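Local coordinates for DNA sulfur modification protein DndE (Escherichia coli, PDB 4LRV) that probably binds DNA while taking part in phosphorothioation, the modification that sets sulfur in place of a non-bridging oxygen of the DNA backbone, at residues K18-K21 with G22-I26; F44-P48 with E49-K53. All coordinates share one frame; numbering follows the deposited sequence.

Contact 1. Residues K18-K21 with G22-I26; sequences KKLK and GYTGI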
loop_
_atom_site.group_PDB
_atom_site.type_symbol
_atom_site.label_atom_id
_atom_site.label_comp_id
_atom_site.label_asym_id
_atom_site.label_seq_id
_atom_site.Cartn_x
_atom_site.Cartn_y
_atom_site.Cartn_z
ATOM N N LYS A 18 -9.993 9.462 -15.000
ATOM C CA LYS A 18 -9.696 8.221 -15.707
ATOM C C LYS A 18 -8.371 8.287 -16.473
ATOM O O LYS A 18 -7.633 7.303 -16.527
ATOM C CB LYS A 18 -10.838 7.879 -16.677
ATOM C CG LYS A 18 -10.516 6.717 -17.628
ATOM C CD LYS A 18 -11.390 6.696 -18.867
ATOM C CE LYS A 18 -10.778 5.791 -19.932
ATOM N NZ LYS A 18 -11.585 5.762 -21.194
ATOM N N LYS A 19 -8.085 9.446 -17.068
ATOM C CA LYS A 19 -6.908 9.621 -17.919
ATOM C C LYS A 19 -5.661 9.728 -17.082
ATOM O O LYS A 19 -4.626 9.202 -17.454
ATOM C CB LYS A 19 -7.040 10.854 -18.804
ATOM C CG LYS A 19 -8.092 10.708 -19.872
ATOM C CD LYS A 19 -8.315 12.016 -20.601
ATOM C CE LYS A 19 -9.628 11.986 -21.343
ATOM N NZ LYS A 19 -9.472 12.506 -22.721
ATOM N N LEU A 20 -5.769 10.419 -15.953
ATOM C CA LEU A 20 -4.679 10.484 -14.994
ATOM C C LEU A 20 -4.321 9.074 -14.538
ATOM O O LEU A 20 -3.153 8.726 -14.455
ATOM C CB LEU A 20 -5.067 11.344 -13.792
ATOM C CG LEU A 20 -4.022 11.423 -12.675
ATOM C CD1 LEU A 20 -2.773 12.131 -13.190
ATOM C CD2 LEU A 20 -4.584 12.108 -11.435
ATOM N N LYS A 21 -5.332 8.257 -14.260
ATOM C CA LYS A 21 -5.076 6.861 -13.949
ATOM C C LYS A 21 -4.356 6.154 -15.101
ATOM O O LYS A 21 -3.519 5.289 -14.872
ATOM C CB LYS A 21 -6.362 6.113 -13.635
ATOM C CG LYS A 21 -6.119 4.634 -13.567
ATOM C CD LYS A 21 -7.299 3.867 -13.080
ATOM C CE LYS A 21 -6.817 2.548 -12.468
ATOM N NZ LYS A 21 -7.959 1.841 -11.819
ATOM N N GLY A 22 -4.705 6.512 -16.333
ATOM C CA GLY A 22 -4.088 5.927 -17.503
ATOM C C GLY A 22 -2.588 6.073 -17.500
ATOM O O GLY A 22 -1.878 5.094 -17.727
ATOM N N TYR A 23 -2.124 7.296 -17.225
ATOM C CA TYR A 23 -0.700 7.672 -17.210
ATOM C C TYR A 23 0.022 7.359 -15.908
ATOM O O TYR A 23 1.229 7.122 -15.896
ATOM C CB TYR A 23 -0.554 9.172 -17.425
ATOM C CG TYR A 23 -0.488 9.589 -18.858
ATOM C CD1 TYR A 23 0.731 9.648 -19.531
ATOM C CD2 TYR A 23 -1.641 9.944 -19.546
ATOM C CE1 TYR A 23 0.795 10.046 -20.855
ATOM C CE2 TYR A 23 -1.591 10.340 -20.873
ATOM C CZ TYR A 23 -0.375 10.392 -21.520
ATOM O OH TYR A 23 -0.337 10.793 -22.838
ATOM N N THR A 24 -0.705 7.431 -14.807
ATOM C CA THR A 24 -0.121 7.200 -13.508
ATOM C C THR A 24 -0.812 5.957 -12.954
ATOM O O THR A 24 -1.718 5.417 -13.582
ATOM C CB THR A 24 -0.337 8.420 -12.597
ATOM O OG1 THR A 24 -1.717 8.527 -12.238
ATOM C CG2 THR A 24 0.050 9.692 -13.318
ATOM N N GLY A 25 -0.406 5.462 -11.803
ATOM C CA GLY A 25 -1.199 4.370 -11.259
ATOM C C GLY A 25 -2.439 4.862 -10.521
ATOM O O GLY A 25 -3.293 4.071 -10.125
ATOM N N ILE A 26 -2.526 6.177 -10.346
ATOM C CA ILE A 26 -3.423 6.778 -9.358
ATOM C C ILE A 26 -4.896 6.530 -9.666
ATOM O O ILE A 26 -5.396 6.907 -10.723
ATOM C CB ILE A 26 -3.167 8.285 -9.220
ATOM C CG1 ILE A 26 -1.673 8.544 -8.976
ATOM C CG2 ILE A 26 -4.041 8.865 -8.113
ATOM C CD1 ILE A 26 -1.199 9.959 -9.313
#

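Contact 2. Residues F44-P48 with E49-K53; sequences FRYSP and ERDSK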
loop_
_atom_site.group_PDB
_atom_site.type_symbol
_atom_site.label_atom_id
_atom_site.label_comp_id
_atom_site.label_asym_id
_atom_site.label_seq_id
_atom_site.Cartn_x
_atom_site.Cartn_y
_atom_site.Cartn_z
ATOM N N PHE A 44 -8.555 29.447 -6.563
ATOM C CA PHE A 44 -9.889 29.052 -6.945
ATOM C C PHE A 44 -10.808 28.970 -5.723
ATOM O O PHE A 44 -10.395 28.526 -4.661
ATOM C CB PHE A 44 -9.877 27.726 -7.705
ATOM C CG PHE A 44 -11.242 27.250 -8.082
ATOM C CD1 PHE A 44 -11.815 27.639 -9.283
ATOM C CD2 PHE A 44 -11.973 26.439 -7.216
ATOM C CE1 PHE A 44 -13.087 27.211 -9.631
ATOM C CE2 PHE A 44 -13.243 26.015 -7.548
ATOM C CZ PHE A 44 -13.804 26.403 -8.762
ATOM N N ARG A 45 -12.043 29.438 -5.893
ATOM C CA ARG A 45 -13.078 29.334 -4.879
ATOM C C ARG A 45 -14.422 29.156 -5.561
ATOM O O ARG A 45 -14.758 29.873 -6.514
ATOM C CB ARG A 45 -13.131 30.576 -3.989
ATOM C CG ARG A 45 -12.001 30.733 -2.976
ATOM C CD ARG A 45 -12.017 29.640 -1.923
ATOM N NE ARG A 45 -10.953 29.828 -0.940
ATOM C CZ ARG A 45 -9.685 29.448 -1.103
ATOM N NH1 ARG A 45 -9.290 28.858 -2.225
ATOM N NH2 ARG A 45 -8.799 29.673 -0.141
ATOM N N TYR A 46 -15.189 28.195 -5.073
ATOM C CA TYR A 46 -16.552 28.030 -5.520
ATOM C C TYR A 46 -17.409 29.223 -5.085
ATOM O O TYR A 46 -17.192 29.807 -4.027
ATOM C CB TYR A 46 -17.141 26.727 -4.975
ATOM C CG TYR A 46 -18.603 26.543 -5.307
ATOM C CD1 TYR A 46 -19.593 26.993 -4.438
ATOM C CD2 TYR A 46 -18.994 25.940 -6.499
ATOM C CE1 TYR A 46 -20.934 26.833 -4.738
ATOM C CE2 TYR A 46 -20.342 25.780 -6.813
ATOM C CZ TYR A 46 -21.305 26.222 -5.925
ATOM O OH TYR A 46 -22.643 26.070 -6.218
ATOM N N SER A 47 -18.391 29.563 -5.908
ATOM C CA SER A 47 -19.393 30.539 -5.535
ATOM C C SER A 47 -20.708 30.153 -6.223
ATOM O O SER A 47 -20.721 29.893 -7.421
ATOM C CB SER A 47 -18.941 31.947 -5.921
ATOM O OG SER A 47 -19.704 32.919 -5.240
ATOM N N PRO A 48 -21.820 30.128 -5.466
ATOM C CA PRO A 48 -23.042 29.508 -5.982
ATOM C C PRO A 48 -23.698 30.292 -7.109
ATOM O O PRO A 48 -24.380 29.708 -7.952
ATOM C CB PRO A 48 -23.959 29.452 -4.752
ATOM C CG PRO A 48 -23.513 30.601 -3.905
ATOM C CD PRO A 48 -22.035 30.789 -4.163
ATOM N N GLU A 49 -23.477 31.600 -7.146
ATOM C CA GLU A 49 -24.131 32.436 -8.157
ATOM C C GLU A 49 -23.431 32.383 -9.528
ATOM O O GLU A 49 -23.793 33.112 -10.438
ATOM C CB GLU A 49 -24.294 33.882 -7.646
ATOM C CG GLU A 49 -23.086 34.815 -7.874
ATOM C CD GLU A 49 -21.776 34.260 -7.337
ATOM O OE1 GLU A 49 -21.761 33.807 -6.181
ATOM O OE2 GLU A 49 -20.766 34.276 -8.074
ATOM N N ARG A 50 -22.434 31.514 -9.659
ATOM C CA ARG A 50 -21.699 31.311 -10.908
ATOM C C ARG A 50 -21.549 29.810 -11.105
ATOM O O ARG A 50 -20.433 29.292 -11.107
ATOM C CB ARG A 50 -20.293 31.914 -10.801
ATOM C CG ARG A 50 -20.178 33.418 -11.027
ATOM C CD ARG A 50 -18.772 33.899 -10.652
ATOM N NE ARG A 50 -18.650 34.110 -9.205
ATOM C CZ ARG A 50 -17.524 34.409 -8.554
ATOM N NH1 ARG A 50 -16.360 34.531 -9.187
ATOM N NH2 ARG A 50 -17.565 34.588 -7.250
ATOM N N ASP A 51 -22.660 29.099 -11.248
ATOM C CA ASP A 51 -22.597 27.645 -11.262
ATOM C C ASP A 51 -23.622 26.976 -12.177
ATOM O O ASP A 51 -24.747 26.661 -11.768
ATOM C CB ASP A 51 -22.699 27.093 -9.835
ATOM C CG ASP A 51 -22.340 25.616 -9.750
ATOM O OD1 ASP A 51 -21.829 25.055 -10.741
ATOM O OD2 ASP A 51 -22.567 25.015 -8.680
ATOM N N SER A 52 -23.214 26.745 -13.416
ATOM C CA SER A 52 -24.034 25.991 -14.345
ATOM C C SER A 52 -23.326 24.672 -14.635
ATOM O O SER A 52 -22.993 24.379 -15.785
ATOM C CB SER A 52 -24.261 26.805 -15.629
ATOM O OG SER A 52 -24.439 25.971 -16.771
ATOM N N LYS A 53 -23.083 23.884 -13.590
ATOM C CA LYS A 53 -22.337 22.639 -13.753
ATOM C C LYS A 53 -23.111 21.423 -13.250
ATOM O O LYS A 53 -23.292 21.243 -12.048
ATOM C CB LYS A 53 -20.970 22.732 -13.065
ATOM C CG LYS A 53 -19.984 21.659 -13.504
ATOM C CD LYS A 53 -19.812 21.627 -15.028
ATOM C CE LYS A 53 -19.230 20.290 -15.514
ATOM N NZ LYS A 53 -17.848 20.017 -14.963
#

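Contact 1. Residues K18-K21 with G22-I26
Leu-20 and Thr-24 meet one turn apart, and the carbonyl of the first is gripped twice by the second. Thr-24 N donates to Leu-20 O over 2.8 Å, nearly in line with the C=O bond, while Thr-24 OG1 donates to the same oxygen at 2.6 Å from above the carbonyl plane, so the two donors approach from different directions. The hydroxyl gets there because OG1 lies between the backbone N and the carbonyl carbon (chi1 70°), which also turns CG2 to the leucine; Leu-20 CD1 and Thr-24 CG2 touch at 3.7 Å. OG1 has a further task, accepting from Ile-26 N at 3.1 Å, and this closes an ST turn. The pattern is a worked case of how a helix may end: Thr-24 is the first residue off the helical path, and the chain then turns toward helix 28-40. Such a strand, helix, turn and helix order, in a family of the Met repressor clan, is consistent with a ribbon-helix-helix relationship. Behind the turn the chain folds back on Lys-21, whose CB lies 3.2 Å from Ile-26 O, with a CA-H...O contact to that same oxygen alongside. One residue earlier, Tyr-23 N donates to Lys-19 O at 3.2 Å, and this oxygen also lies in the plane of the tyrosine ring, 3.7 Å from Tyr-23 CD2. Farther out, Leu-20 and Ile-26 both rest on Ala-31 of helix 28-40, and the extended Lys-21 carries its NZ to Gly-25 O of a third subunit.

Contact 2. Residues F44-P48 with E49-K53
Tyr-46 lays one ring edge against the carboxylate of Asp-51, five residues on. Its hydroxyl donates to Asp-51: OH and OD2 are 2.7 Å apart, and OD2, met on its anti side, also sits in the plane of the ring, 3.0 Å from Tyr-46 CE2. The two flat groups stand almost perpendicular, with 86° between ring and carboxylate planes. Both side chains reach the meeting point by running anti to their own backbone N, Tyr-46 at chi1 175° and Asp-51 at -168°. Between them the chain reverses through a type I beta turn from Ser-47 to Arg-50, a surface turn in the long loop that joins helix 28-40 to strand 61-62; its closing bond is a stretched one, Arg-50 N to Ser-47 O at 3.3 Å. The bond from Tyr-46 to Asp-51 thus ties together the two arms that flank the turn. On the turn itself, Glu-49 bends at chi2 and brings its carboxylate back over Ser-47, where OE1 faces the serine OG, while OE2 pairs with Arg-50 NE in a salt bridge; both separations are modelled so short that their exact lengths are doubtful. The guanidinium of Arg-50 also approaches Ser-47, with NH2 3.3 Å from CB. A phenylalanine in place of Tyr-46 would probably leave Asp-51 OD2 without its hydroxyl mate and the aspartate freer to turn. Beyond the loop, Tyr-46 packs on Lys-92 and Ala-96 of helix 87-103, Asp-51 touches Lys-92 as well, and the backbone N of Tyr-46 donates to the hydroxyl of Tyr-82.

How the contacts relate
Both contacts are local, formed within one unbroken run of chain, yet their chemistry differs with their place in the fold. Contact 1, at the end of helix 11-23, is partly buried and lies against other subunits; it relies on backbone carbonyls, one hydroxyl and aliphatic contact. Contact 2 is a surface contact in a loop, its residues 44-53 untouched by any other chain of the assembly, and there charged side chains and a phenol do much of the work. They follow each other in sequence but sit on opposite sides of the chain's centre, with centres 27 Å apart. They share no element: helix 28-40 backs the first, helix 87-103 the second.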